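Local coordinates for putative transcriptional regulator, sugar-binding family (PDB 3NZE), which probably acts as a sugar-responsive, DNA-binding transcriptional regulator of the SorC family, represented here by its putative sugar-binding domain, at residues A[55-60]-A[79-84]; A[60-65]-A[103-108]; A[83-88]-A[115-120]; A[151-156]-A[222-227]. All coordinates share one frame; numbering follows the deposited sequence.

In the fold
All four contacts belong to one sheet and the helix that covers part of it, within the putative sugar-binding domain. Contact 1 pairs the start of strand 59-62 with that of strand 84-87. Contact 3 carries the sheet on to strand 116-118; its centre lies about 10 Å from that of contact 1, and the two share Ser83 and Ile84. Contact 2 sets helix 99-113, the connection between strands 84-87 and 116-118, against strand 59-62. The centres of contacts 2 and 3 are about 8 Å apart. Contact 4 comes last along the chain and joins strands 153-160 and 225-230. Strand 59-62 links both halves, since it pairs with 84-87 and with 153-160. The contacts thus trace a continuous parallel run through the domain.

Contact 1: residues A[55-60]-A[79-84]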
loop_
_atom_site.group_PDB
_atom_site.type_symbol
_atom_site.label_atom_id
_atom_site.label_comp_id
_atom_site.label_asym_id
_atom_site.label_seq_id
_atom_site.Cartn_x
_atom_site.Cartn_y
_atom_site.Cartn_z
ATOM N N ASP A 55 -4.423 -13.724 -11.669
ATOM C CA ASP A 55 -5.046 -14.636 -12.632
ATOM C C ASP A 55 -5.334 -13.938 -13.944
ATOM O O ASP A 55 -5.115 -12.736 -14.072
ATOM C CB ASP A 55 -6.368 -15.173 -12.086
ATOM C CG ASP A 55 -6.189 -16.026 -10.856
ATOM O OD1 ASP A 55 -5.493 -17.061 -10.943
ATOM O OD2 ASP A 55 -6.759 -15.659 -9.808
ATOM N N SER A 56 -5.850 -14.692 -14.914
ATOM C CA SER A 56 -6.310 -14.084 -16.154
ATOM C C SER A 56 -7.690 -13.474 -15.941
ATOM O O SER A 56 -8.391 -13.815 -14.980
ATOM C CB SER A 56 -6.359 -15.107 -17.290
ATOM O OG SER A 56 -5.064 -15.596 -17.589
ATOM N N ASN A 57 -8.072 -12.580 -16.844
ATOM C CA ASN A 57 -9.369 -11.912 -16.763
ATOM C C ASN A 57 -9.559 -11.199 -15.433
ATOM O O ASN A 57 -10.655 -11.203 -14.864
ATOM C CB ASN A 57 -10.497 -12.926 -16.966
ATOM C CG ASN A 57 -10.457 -13.562 -18.335
ATOM O OD1 ASN A 57 -10.022 -14.704 -18.492
ATOM N ND2 ASN A 57 -10.901 -12.823 -19.338
ATOM N N ALA A 58 -8.492 -10.586 -14.938
ATOM C CA ALA A 58 -8.523 -9.952 -13.626
ATOM C C ALA A 58 -8.076 -8.503 -13.700
ATOM O O ALA A 58 -7.361 -8.104 -14.616
ATOM C CB ALA A 58 -7.637 -10.717 -12.651
ATOM N N ILE A 59 -8.498 -7.719 -12.721
ATOM C CA ILE A 59 -8.047 -6.342 -12.594
ATOM C C ILE A 59 -7.241 -6.235 -11.310
ATOM O O ILE A 59 -7.761 -6.472 -10.218
ATOM C CB ILE A 59 -9.230 -5.357 -12.599
ATOM C CG1 ILE A 59 -9.928 -5.401 -13.965
ATOM C CG2 ILE A 59 -8.764 -3.938 -12.277
ATOM C CD1 ILE A 59 -11.268 -4.714 -13.994
ATOM N N ILE A 60 -5.957 -5.929 -11.452
ATOM C CA ILE A 60 -5.055 -5.876 -10.313
ATOM C C ILE A 60 -4.730 -4.426 -9.963
ATOM O O ILE A 60 -4.059 -3.730 -10.740
ATOM C CB ILE A 60 -3.731 -6.593 -10.613
ATOM C CG1 ILE A 60 -3.979 -7.992 -11.194
ATOM C CG2 ILE A 60 -2.856 -6.636 -9.366
ATOM C CD1 ILE A 60 -4.879 -8.839 -10.359
HETATM N N MSE A 79 2.629 -15.590 -17.250
HETATM C CA MSE A 79 1.735 -15.035 -18.252
HETATM C C MSE A 79 0.262 -15.294 -17.937
HETATM O O MSE A 79 -0.127 -16.387 -17.518
HETATM C CB MSE A 79 2.096 -15.542 -19.649
HETATM C CG MSE A 79 3.444 -15.040 -20.147
HETATM SE SE MSE A 79 3.542 -13.089 -20.263
HETATM C CE MSE A 79 2.117 -12.808 -21.565
ATOM N N THR A 80 -0.540 -14.252 -18.124
ATOM C CA THR A 80 -1.981 -14.343 -18.014
ATOM C C THR A 80 -2.518 -13.749 -19.295
ATOM O O THR A 80 -1.750 -13.233 -20.111
ATOM C CB THR A 80 -2.513 -13.513 -16.821
ATOM O OG1 THR A 80 -2.259 -12.119 -17.051
ATOM C CG2 THR A 80 -1.849 -13.950 -15.510
ATOM N N HIS A 81 -3.828 -13.812 -19.487
ATOM C CA HIS A 81 -4.439 -13.087 -20.596
ATOM C C HIS A 81 -5.623 -12.277 -20.103
ATOM O O HIS A 81 -6.255 -12.639 -19.112
ATOM C CB HIS A 81 -4.891 -14.041 -21.700
ATOM C CG HIS A 81 -5.875 -15.070 -21.240
ATOM N ND1 HIS A 81 -7.232 -14.946 -21.445
ATOM C CD2 HIS A 81 -5.699 -16.240 -20.582
ATOM C CE1 HIS A 81 -7.851 -15.995 -20.933
ATOM N NE2 HIS A 81 -6.942 -16.798 -20.406
ATOM N N ASP A 82 -5.903 -11.177 -20.796
ATOM C CA ASP A 82 -7.096 -10.374 -20.540
ATOM C C ASP A 82 -7.137 -9.767 -19.145
ATOM O O ASP A 82 -8.209 -9.470 -18.612
ATOM C CB ASP A 82 -8.362 -11.193 -20.799
ATOM C CG ASP A 82 -8.595 -11.437 -22.274
ATOM O OD1 ASP A 82 -8.482 -12.601 -22.715
ATOM O OD2 ASP A 82 -8.877 -10.456 -22.995
ATOM N N SER A 83 -5.968 -9.568 -18.556
ATOM C CA SER A 83 -5.897 -8.913 -17.264
ATOM C C SER A 83 -5.346 -7.510 -17.389
ATOM O O SER A 83 -4.701 -7.166 -18.379
ATOM C CB SER A 83 -5.049 -9.718 -16.296
ATOM O OG SER A 83 -5.740 -10.904 -15.939
ATOM N N ILE A 84 -5.608 -6.707 -16.367
ATOM C CA ILE A 84 -5.219 -5.314 -16.369
ATOM C C ILE A 84 -4.592 -4.983 -15.031
ATOM O O ILE A 84 -5.079 -5.431 -14.000
ATOM C CB ILE A 84 -6.469 -4.423 -16.506
ATOM C CG1 ILE A 84 -7.175 -4.685 -17.834
ATOM C CG2 ILE A 84 -6.109 -2.956 -16.363
ATOM C CD1 ILE A 84 -8.564 -4.071 -17.913
HETATM O O HOH W 1 -9.527 -7.463 -17.096
#
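Ile59 and Ile84 form a parallel beta bridge, with Ile84 N hydrogen-bonded to Ala58 O at 2.8 Å and Ile60 N to Ile84 O at 2.7 Å. Before the bridge the chains are loops, tied by Asn57 N to His81 O. The Ser83 hydroxyl adds two more ties. Ser83 OG donates to Asp55 O at 2.7 Å, on a lone pair in the carbonyl plane, and accepts from Ala58 N at 2.9 Å. It lies beside its own backbone N (chi1 -70°), which turns it toward the 55-60 loop. With an alanine here, Asp55 O and Ala58 N would probably lose their shared partner. Ser56 OG accepts a hydrogen bond from His81 N at 2.9 Å, and Ser56 CB sits over one face of the His81 ring in a CH-pi contact. Ring rotation is fixed by a straight hydrogen bond from His81 ND1 to Asp82 OD1 (176°), in the ring plane. The Asn57 side chain runs beside that of Asp82, its amide 13° from the carboxylate plane and Asn57 ND2 3.4 Å from Asp82 CB. Nearby, Thr80 OG1 bonds to Tyr113 O and Ile59 N to Ser152 OG, while Ile60 packs on strand 153-160 and Ile84 on strand 116-118.

Contact 2: residues A[60-65]-A[103-108]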
loop_
_atom_site.group_PDB
_atom_site.type_symbol
_atom_site.label_atom_id
_atom_site.label_comp_id
_atom_site.label_asym_id
_atom_site.label_seq_id
_atom_site.Cartn_x
_atom_site.Cartn_y
_atom_site.Cartn_z
ATOM N N ILE A 60 -5.957 -5.929 -11.452
ATOM C CA ILE A 60 -5.055 -5.876 -10.313
ATOM C C ILE A 60 -4.730 -4.426 -9.963
ATOM O O ILE A 60 -4.059 -3.730 -10.740
ATOM C CB ILE A 60 -3.731 -6.593 -10.613
ATOM C CG1 ILE A 60 -3.979 -7.992 -11.194
ATOM C CG2 ILE A 60 -2.856 -6.636 -9.366
ATOM C CD1 ILE A 60 -4.879 -8.839 -10.359
ATOM N N GLY A 61 -5.177 -3.992 -8.787
ATOM C CA GLY A 61 -4.904 -2.648 -8.307
ATOM C C GLY A 61 -3.579 -2.567 -7.565
ATOM O O GLY A 61 -3.313 -3.362 -6.662
ATOM N N VAL A 62 -2.734 -1.616 -7.962
ATOM C CA VAL A 62 -1.444 -1.416 -7.303
ATOM C C VAL A 62 -1.344 0.009 -6.783
ATOM O O VAL A 62 -1.451 0.970 -7.553
ATOM C CB VAL A 62 -0.269 -1.628 -8.290
ATOM C CG1 VAL A 62 1.063 -1.310 -7.624
ATOM C CG2 VAL A 62 -0.272 -3.060 -8.840
ATOM N N ALA A 63 -1.125 0.159 -5.485
ATOM C CA ALA A 63 -0.840 1.470 -4.928
ATOM C C ALA A 63 0.677 1.579 -4.903
ATOM O O ALA A 63 1.339 0.851 -4.167
ATOM C CB ALA A 63 -1.421 1.596 -3.526
ATOM N N TRP A 64 1.234 2.444 -5.742
ATOM C CA TRP A 64 2.681 2.497 -5.889
ATOM C C TRP A 64 3.323 3.289 -4.746
ATOM O O TRP A 64 2.698 4.186 -4.155
ATOM C CB TRP A 64 3.075 3.079 -7.256
ATOM C CG TRP A 64 2.827 4.540 -7.312
ATOM C CD1 TRP A 64 1.691 5.168 -7.731
ATOM C CD2 TRP A 64 3.742 5.570 -6.918
ATOM N NE1 TRP A 64 1.842 6.530 -7.621
ATOM C CE2 TRP A 64 3.091 6.805 -7.125
ATOM C CE3 TRP A 64 5.052 5.567 -6.417
ATOM C CZ2 TRP A 64 3.700 8.022 -6.839
ATOM C CZ3 TRP A 64 5.656 6.775 -6.134
ATOM C CH2 TRP A 64 4.977 7.993 -6.344
ATOM N N GLY A 65 4.572 2.937 -4.442
ATOM C CA GLY A 65 5.352 3.578 -3.400
ATOM C C GLY A 65 6.697 2.879 -3.321
ATOM O O GLY A 65 6.984 2.013 -4.136
ATOM N N SER A 103 5.670 4.923 -13.024
ATOM C CA SER A 103 5.536 4.246 -14.308
ATOM C C SER A 103 6.359 2.956 -14.383
ATOM O O SER A 103 5.899 1.953 -14.931
ATOM C CB SER A 103 5.911 5.180 -15.452
ATOM O OG SER A 103 5.886 4.487 -16.686
ATOM N N ASP A 104 7.573 2.986 -13.843
ATOM C CA ASP A 104 8.433 1.808 -13.865
ATOM C C ASP A 104 7.821 0.662 -13.078
ATOM O O ASP A 104 7.932 -0.502 -13.479
ATOM C CB ASP A 104 9.837 2.134 -13.341
ATOM C CG ASP A 104 10.648 2.967 -14.330
ATOM O OD1 ASP A 104 10.206 3.092 -15.487
ATOM O OD2 ASP A 104 11.722 3.474 -13.952
ATOM N N ILE A 105 7.193 0.998 -11.958
ATOM C CA ILE A 105 6.510 -0.001 -11.133
ATOM C C ILE A 105 5.391 -0.644 -11.937
ATOM O O ILE A 105 5.314 -1.876 -12.045
ATOM C CB ILE A 105 5.941 0.618 -9.838
ATOM C CG1 ILE A 105 7.084 1.065 -8.926
ATOM C CG2 ILE A 105 5.040 -0.376 -9.098
ATOM C CD1 ILE A 105 6.637 1.947 -7.793
HETATM N N MSE A 106 4.538 0.187 -12.531
HETATM C CA MSE A 106 3.434 -0.352 -13.321
HETATM C C MSE A 106 3.929 -1.220 -14.485
HETATM O O MSE A 106 3.384 -2.297 -14.741
HETATM C CB MSE A 106 2.470 0.755 -13.778
HETATM C CG MSE A 106 1.974 1.657 -12.660
HETATM SE SE MSE A 106 0.891 0.667 -11.355
HETATM C CE MSE A 106 -0.413 -0.107 -12.564
ATOM N N ARG A 107 4.963 -0.762 -15.189
ATOM C CA ARG A 107 5.562 -1.540 -16.282
ATOM C C ARG A 107 6.071 -2.921 -15.849
ATOM O O ARG A 107 5.837 -3.915 -16.534
ATOM C CB ARG A 107 6.692 -0.742 -16.955
ATOM C CG ARG A 107 6.204 0.473 -17.716
ATOM C CD ARG A 107 7.356 1.252 -18.367
ATOM N NE ARG A 107 6.875 2.526 -18.912
ATOM C CZ ARG A 107 6.740 2.782 -20.211
ATOM N NH1 ARG A 107 6.281 3.964 -20.610
ATOM N NH2 ARG A 107 7.069 1.863 -21.113
ATOM N N ARG A 108 6.755 -2.984 -14.710
ATOM C CA ARG A 108 7.218 -4.261 -14.163
ATOM C C ARG A 108 6.062 -5.229 -13.900
ATOM O O ARG A 108 6.179 -6.436 -14.162
ATOM C CB ARG A 108 8.033 -4.032 -12.885
ATOM C CG ARG A 108 9.449 -3.499 -13.173
ATOM C CD ARG A 108 10.191 -3.113 -11.898
ATOM N NE ARG A 108 11.226 -2.124 -12.183
ATOM C CZ ARG A 108 11.372 -0.981 -11.523
ATOM N NH1 ARG A 108 10.565 -0.676 -10.520
ATOM N NH2 ARG A 108 12.344 -0.150 -11.859
#
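Ile105 has the largest surface buried here, and it meets Trp64, Gly65 and Val62. It lies on helix 99-113 and points toward strand 59-62 and the link that follows. Its long branch does most of the touching. Ile105 CD1 ends 3.8 Å from Trp64 CB and 3.7 Å from Gly65 O. CG1 lies beside the backbone N (chi1 -67°) and chi2 is extended, and this carries CD1 away from the helix into the link. The shorter branch, Ile105 CG2, faces Val62 CG1 at 4.3 Å. The side chains of Ile105 and Trp64 cross at about a right angle. The indole itself leads away from the helix, and its NE1 is hydrogen-bonded to Gly90 O.

Met106, present as selenomethionine, is next. Its CB does not aim at the strand, but the chain bends at chi2 (-64°) and chi3 (-54°) and brings Met106 SE to 4.0 Å from Val62 CB. The same side chain also packs on Val85 and Gln87 of strand 84-87. Val62 therefore meets both helix residues: CG1 faces Ile105 and CB faces the selenium. The side chains meet through apolar atoms, and Ile105 CD1 also rests against the carbonyl oxygen of Gly65. Ser69 and Ser72 of helix 66-73 touch Ile105 as well, and Leu68 touches Val62.

Gly65 is the N-cap residue of helix 66-73, so the link leads directly into the next helix. Helices packed on the parallel part of a mixed sheet, with a short link from strand to helix, are consistent with a Rossmann-like alpha/beta domain, in keeping with the clan of this family.

Contact 3: residues A[83-88]-A[115-120]; sequences SIVVQL and ARVEQF
Gln87 OE1 is shared by two donors of the 115-120 segment, which reach it from opposite faces of its amide. Gln119 NE2 lies 2.9 Å from Gln87 OE1, tilted from the carbonyl plane. Phe120 N lies 3.3 Å from Gln87 OE1, above that plane. The Gln87 chain is fully extended, with CG anti to the backbone N (chi1 -176°), carrying the amide across to the neighbouring chain.

At the other end Ile84 lies alongside Arg116, and its CG1 rests over one face of the guanidinium, 3.6 Å above the plane and offset toward the rim. Ile84 CG2 also touches Glu118 CG at 3.6 Å. The guanidinium grips Glu118 side-on: Arg116 NE at 2.7 Å and Arg116 NH2 at 3.0 Å both reach Glu118 OE2 on its anti side, in the guanidinium plane but tilted from the carboxylate plane. This salt bridge is consistent with the guanidinium staying beside the isoleucine. Glu118 is also a calcium-binding residue of this protein, although no ion is bound to this chain.

The backbones beneath are parallel strands 84-87 and 116-118, with axes 4.7 Å apart and 18° from parallel. Helix 99-113 joins them in a beta-alpha-beta crossover. Arg116 and Glu118 each use both N and O: Arg116 N goes to Ser83 O, Val85 N to Arg116 O, Glu118 N to Val85 O, and Gln87 N to Glu118 O.

Farther out, Gln87 NE2 is fixed by Asn89 O and by a water that also reaches Phe120 O. Gln87 O takes Gln148 NE2 from helix 139-149, and Phe120 packs on Ile144 of that helix.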
loop_
_atom_site.group_PDB
_atom_site.type_symbol
_atom_site.label_atom_id
_atom_site.label_comp_id
_atom_site.label_asym_id
_atom_site.label_seq_id
_atom_site.Cartn_x
_atom_site.Cartn_y
_atom_site.Cartn_z
ATOM N N SER A 83 -5.968 -9.568 -18.556
ATOM C CA SER A 83 -5.897 -8.913 -17.264
ATOM C C SER A 83 -5.346 -7.510 -17.389
ATOM O O SER A 83 -4.701 -7.166 -18.379
ATOM C CB SER A 83 -5.049 -9.718 -16.296
ATOM O OG SER A 83 -5.740 -10.904 -15.939
ATOM N N ILE A 84 -5.608 -6.707 -16.367
ATOM C CA ILE A 84 -5.219 -5.314 -16.369
ATOM C C ILE A 84 -4.592 -4.983 -15.031
ATOM O O ILE A 84 -5.079 -5.431 -14.000
ATOM C CB ILE A 84 -6.469 -4.423 -16.506
ATOM C CG1 ILE A 84 -7.175 -4.685 -17.834
ATOM C CG2 ILE A 84 -6.109 -2.956 -16.363
ATOM C CD1 ILE A 84 -8.564 -4.071 -17.913
ATOM N N VAL A 85 -3.509 -4.216 -15.038
ATOM C CA VAL A 85 -2.993 -3.662 -13.792
ATOM C C VAL A 85 -3.307 -2.176 -13.773
ATOM O O VAL A 85 -2.955 -1.438 -14.696
ATOM C CB VAL A 85 -1.478 -3.894 -13.596
ATOM C CG1 VAL A 85 -1.195 -5.354 -13.268
ATOM C CG2 VAL A 85 -0.692 -3.444 -14.814
ATOM N N VAL A 86 -4.004 -1.744 -12.728
ATOM C CA VAL A 86 -4.432 -0.357 -12.626
ATOM C C VAL A 86 -3.763 0.361 -11.454
ATOM O O VAL A 86 -3.676 -0.165 -10.338
ATOM C CB VAL A 86 -5.989 -0.223 -12.593
ATOM C CG1 VAL A 86 -6.602 -1.012 -11.412
ATOM C CG2 VAL A 86 -6.410 1.244 -12.554
ATOM N N GLN A 87 -3.276 1.565 -11.725
ATOM C CA GLN A 87 -2.623 2.398 -10.730
ATOM C C GLN A 87 -3.674 3.003 -9.788
ATOM O O GLN A 87 -4.645 3.601 -10.254
ATOM C CB GLN A 87 -1.883 3.506 -11.484
ATOM C CG GLN A 87 -1.056 4.454 -10.650
ATOM C CD GLN A 87 -0.412 5.510 -11.543
ATOM O OE1 GLN A 87 -0.283 5.306 -12.749
ATOM N NE2 GLN A 87 -0.008 6.631 -10.960
ATOM N N LEU A 88 -3.486 2.858 -8.474
ATOM C CA LEU A 88 -4.510 3.290 -7.511
ATOM C C LEU A 88 -4.341 4.714 -6.984
ATOM O O LEU A 88 -5.287 5.291 -6.449
ATOM C CB LEU A 88 -4.551 2.335 -6.316
ATOM C CG LEU A 88 -4.939 0.893 -6.658
ATOM C CD1 LEU A 88 -5.067 0.054 -5.375
ATOM C CD2 LEU A 88 -6.249 0.887 -7.434
ATOM N N ALA A 115 -0.002 -8.309 -18.650
ATOM C CA ALA A 115 -1.224 -7.564 -18.381
ATOM C C ALA A 115 -1.136 -6.168 -18.967
ATOM O O ALA A 115 -0.067 -5.568 -18.994
ATOM C CB ALA A 115 -1.467 -7.479 -16.877
ATOM N N ARG A 116 -2.267 -5.645 -19.423
ATOM C CA ARG A 116 -2.298 -4.272 -19.906
ATOM C C ARG A 116 -2.190 -3.309 -18.736
ATOM O O ARG A 116 -2.803 -3.518 -17.690
ATOM C CB ARG A 116 -3.577 -3.989 -20.688
ATOM C CG ARG A 116 -3.589 -2.595 -21.297
ATOM C CD ARG A 116 -4.834 -2.355 -22.130
ATOM N NE ARG A 116 -5.949 -1.845 -21.334
ATOM C CZ ARG A 116 -7.081 -2.504 -21.117
ATOM N NH1 ARG A 116 -7.256 -3.715 -21.629
ATOM N NH2 ARG A 116 -8.040 -1.946 -20.391
ATOM N N VAL A 117 -1.423 -2.241 -18.926
ATOM C CA VAL A 117 -1.224 -1.250 -17.881
ATOM C C VAL A 117 -2.177 -0.063 -18.045
ATOM O O VAL A 117 -2.278 0.521 -19.122
ATOM C CB VAL A 117 0.231 -0.742 -17.875
ATOM C CG1 VAL A 117 0.384 0.439 -16.941
ATOM C CG2 VAL A 117 1.187 -1.871 -17.484
ATOM N N GLU A 118 -2.876 0.290 -16.972
ATOM C CA GLU A 118 -3.723 1.477 -16.974
ATOM C C GLU A 118 -3.281 2.466 -15.905
ATOM O O GLU A 118 -3.412 2.221 -14.704
ATOM C CB GLU A 118 -5.190 1.108 -16.760
ATOM C CG GLU A 118 -5.797 0.291 -17.906
ATOM C CD GLU A 118 -6.087 1.129 -19.144
ATOM O OE1 GLU A 118 -5.981 2.373 -19.070
ATOM O OE2 GLU A 118 -6.431 0.537 -20.189
ATOM N N GLN A 119 -2.766 3.601 -16.347
ATOM C CA GLN A 119 -2.285 4.606 -15.413
ATOM C C GLN A 119 -3.289 5.715 -15.139
ATOM O O GLN A 119 -4.306 5.853 -15.824
ATOM C CB GLN A 119 -0.935 5.165 -15.868
ATOM C CG GLN A 119 0.127 4.085 -15.823
ATOM C CD GLN A 119 1.529 4.627 -15.773
ATOM O OE1 GLN A 119 2.293 4.448 -16.717
ATOM N NE2 GLN A 119 1.885 5.284 -14.662
ATOM N N PHE A 120 -2.967 6.515 -14.132
ATOM C CA PHE A 120 -3.903 7.427 -13.491
ATOM C C PHE A 120 -3.341 8.834 -13.725
ATOM O O PHE A 120 -2.341 9.202 -13.114
ATOM C CB PHE A 120 -3.903 7.075 -11.996
ATOM C CG PHE A 120 -5.091 7.591 -11.209
ATOM C CD1 PHE A 120 -6.268 7.977 -11.826
ATOM C CD2 PHE A 120 -5.022 7.653 -9.826
ATOM C CE1 PHE A 120 -7.350 8.436 -11.070
ATOM C CE2 PHE A 120 -6.081 8.112 -9.071
ATOM C CZ PHE A 120 -7.252 8.499 -9.688
HETATM O O HOH W 2 0.851 8.563 -13.013
#

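Contact 4: residues A[151-156]-A[222-227]; sequences MSIAIF and QVRRRI
Ala154 and Arg226 face each other in parallel strands 153-160 and 225-230, whose local axes run 4.7 Å apart and 12° from parallel. They belong to the parallel part of a mixed sheet, consistent with a Rossmann-like alpha/beta domain. Three backbone hydrogen bonds hold the pair: Ala154 N to Arg225 O, Ile227 N to Ala154 O, and Phe156 N to Ile227 O. Phe156 has CG in the crowded position between its backbone N and carbonyl carbon (chi1 52°). This carries the ring across to strand 225-230, where Ile227 O lies over one face. At the edge, Phe156 CE2 touches Arg226 CB at 3.8 Å, and the guanidinium plane is turned only 11° from the ring. A serine in place of Phe156 would probably open a gap beside the Arg226 side chain and over Ile227 O. Arg226 is held from several sides: Arg226 NH2 bonds to Val223 O at 2.8 Å, NE to Leu247 O and NH1 to Gly246 O. Val223 packs on the loop residues just before strand 153-160. Val223 CG2 presses on Met151 CG at 3.5 Å, tighter than usual, and Val223 CG1 lies 3.4 Å from Ser152 O. One water closes this end, accepting from Arg224 N at 2.9 Å and donating to Met151 O at 2.9 Å.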
loop_
_atom_site.group_PDB
_atom_site.type_symbol
_atom_site.label_atom_id
_atom_site.label_comp_id
_atom_site.label_asym_id
_atom_site.label_seq_id
_atom_site.Cartn_x
_atom_site.Cartn_y
_atom_site.Cartn_z
HETATM N N MSE A 151 -11.619 -3.694 -9.229
HETATM C CA MSE A 151 -10.423 -4.504 -8.981
HETATM C C MSE A 151 -10.700 -5.821 -8.239
HETATM O O MSE A 151 -11.552 -5.886 -7.352
HETATM C CB MSE A 151 -9.328 -3.716 -8.262
HETATM C CG MSE A 151 -9.650 -3.357 -6.842
HETATM SE SE MSE A 151 -8.176 -2.320 -6.096
HETATM C CE MSE A 151 -9.208 -0.762 -5.538
ATOM N N SER A 152 -9.961 -6.851 -8.630
ATOM C CA SER A 152 -10.088 -8.186 -8.039
ATOM C C SER A 152 -9.172 -8.298 -6.824
ATOM O O SER A 152 -9.535 -8.904 -5.806
ATOM C CB SER A 152 -9.693 -9.260 -9.060
ATOM O OG SER A 152 -10.050 -8.908 -10.389
ATOM N N ILE A 153 -7.974 -7.739 -6.954
ATOM C CA ILE A 153 -7.016 -7.715 -5.851
ATOM C C ILE A 153 -6.370 -6.336 -5.731
ATOM O O ILE A 153 -6.329 -5.558 -6.696
ATOM C CB ILE A 153 -5.922 -8.830 -5.951
ATOM C CG1 ILE A 153 -4.851 -8.488 -6.986
ATOM C CG2 ILE A 153 -6.551 -10.204 -6.224
ATOM C CD1 ILE A 153 -3.742 -9.550 -7.079
ATOM N N ALA A 154 -5.918 -6.007 -4.524
ATOM C CA ALA A 154 -5.242 -4.729 -4.272
ATOM C C ALA A 154 -3.918 -5.051 -3.611
ATOM O O ALA A 154 -3.858 -5.926 -2.761
ATOM C CB ALA A 154 -6.075 -3.843 -3.352
ATOM N N ILE A 155 -2.857 -4.355 -4.005
ATOM C CA ILE A 155 -1.546 -4.590 -3.409
ATOM C C ILE A 155 -0.990 -3.267 -2.957
ATOM O O ILE A 155 -0.956 -2.317 -3.738
ATOM C CB ILE A 155 -0.556 -5.202 -4.422
ATOM C CG1 ILE A 155 -1.190 -6.398 -5.136
ATOM C CG2 ILE A 155 0.737 -5.617 -3.712
ATOM C CD1 ILE A 155 -0.376 -6.932 -6.316
ATOM N N PHE A 156 -0.541 -3.199 -1.709
ATOM C CA PHE A 156 -0.135 -1.919 -1.137
ATOM C C PHE A 156 0.802 -2.046 0.047
ATOM O O PHE A 156 0.787 -3.044 0.771
ATOM C CB PHE A 156 -1.354 -1.093 -0.708
ATOM C CG PHE A 156 -2.325 -1.837 0.188
ATOM C CD1 PHE A 156 -2.152 -1.858 1.568
ATOM C CD2 PHE A 156 -3.408 -2.496 -0.361
ATOM C CE1 PHE A 156 -3.056 -2.531 2.392
ATOM C CE2 PHE A 156 -4.325 -3.171 0.455
ATOM C CZ PHE A 156 -4.145 -3.183 1.833
ATOM N N GLN A 222 -14.029 -4.036 0.107
ATOM C CA GLN A 222 -14.888 -4.878 -0.727
ATOM C C GLN A 222 -14.083 -5.657 -1.762
ATOM O O GLN A 222 -14.637 -6.484 -2.490
ATOM C CB GLN A 222 -15.967 -4.052 -1.443
ATOM C CG GLN A 222 -16.566 -2.911 -0.625
ATOM C CD GLN A 222 -17.074 -3.356 0.734
ATOM O OE1 GLN A 222 -17.626 -4.449 0.877
ATOM N NE2 GLN A 222 -16.892 -2.506 1.742
ATOM N N VAL A 223 -12.785 -5.368 -1.852
ATOM C CA VAL A 223 -11.935 -6.060 -2.804
ATOM C C VAL A 223 -11.642 -7.453 -2.242
ATOM O O VAL A 223 -11.472 -7.626 -1.032
ATOM C CB VAL A 223 -10.640 -5.280 -3.060
ATOM C CG1 VAL A 223 -9.696 -6.073 -3.974
ATOM C CG2 VAL A 223 -10.959 -3.934 -3.674
ATOM N N ARG A 224 -11.599 -8.449 -3.119
ATOM C CA ARG A 224 -11.506 -9.835 -2.659
ATOM C C ARG A 224 -10.244 -10.176 -1.857
ATOM O O ARG A 224 -10.330 -10.720 -0.755
ATOM C CB ARG A 224 -11.663 -10.808 -3.817
ATOM C CG ARG A 224 -12.074 -12.176 -3.323
ATOM C CD ARG A 224 -12.100 -13.189 -4.431
ATOM N NE ARG A 224 -10.764 -13.672 -4.722
ATOM C CZ ARG A 224 -10.085 -13.332 -5.806
ATOM N NH1 ARG A 224 -8.869 -13.815 -6.010
ATOM N NH2 ARG A 224 -10.640 -12.517 -6.688
ATOM N N ARG A 225 -9.082 -9.881 -2.421
ATOM C CA ARG A 225 -7.822 -10.064 -1.720
ATOM C C ARG A 225 -7.079 -8.730 -1.659
ATOM O O ARG A 225 -6.950 -8.029 -2.666
ATOM C CB ARG A 225 -6.947 -11.119 -2.417
ATOM C CG ARG A 225 -7.560 -12.533 -2.502
ATOM C CD ARG A 225 -7.712 -13.199 -1.130
ATOM N NE ARG A 225 -6.465 -13.747 -0.587
ATOM C CZ ARG A 225 -6.019 -14.989 -0.797
ATOM N NH1 ARG A 225 -6.706 -15.834 -1.559
ATOM N NH2 ARG A 225 -4.881 -15.392 -0.242
ATOM N N ARG A 226 -6.587 -8.395 -0.469
ATOM C CA ARG A 226 -5.829 -7.169 -0.256
ATOM C C ARG A 226 -4.486 -7.543 0.354
ATOM O O ARG A 226 -4.414 -8.003 1.495
ATOM C CB ARG A 226 -6.581 -6.207 0.669
ATOM C CG ARG A 226 -7.783 -5.538 0.016
ATOM C CD ARG A 226 -9.073 -6.191 0.419
ATOM N NE ARG A 226 -9.291 -6.119 1.864
ATOM C CZ ARG A 226 -10.302 -6.707 2.486
ATOM N NH1 ARG A 226 -10.419 -6.609 3.807
ATOM N NH2 ARG A 226 -11.193 -7.399 1.791
ATOM N N ILE A 227 -3.425 -7.356 -0.418
ATOM C CA ILE A 227 -2.099 -7.819 -0.013
ATOM C C ILE A 227 -1.333 -6.620 0.499
ATOM O O ILE A 227 -1.063 -5.677 -0.246
ATOM C CB ILE A 227 -1.309 -8.467 -1.174
ATOM C CG1 ILE A 227 -2.015 -9.725 -1.690
ATOM C CG2 ILE A 227 0.074 -8.885 -0.722
ATOM C CD1 ILE A 227 -3.164 -9.468 -2.608
HETATM O O HOH W 3 -12.722 -8.095 -5.819
#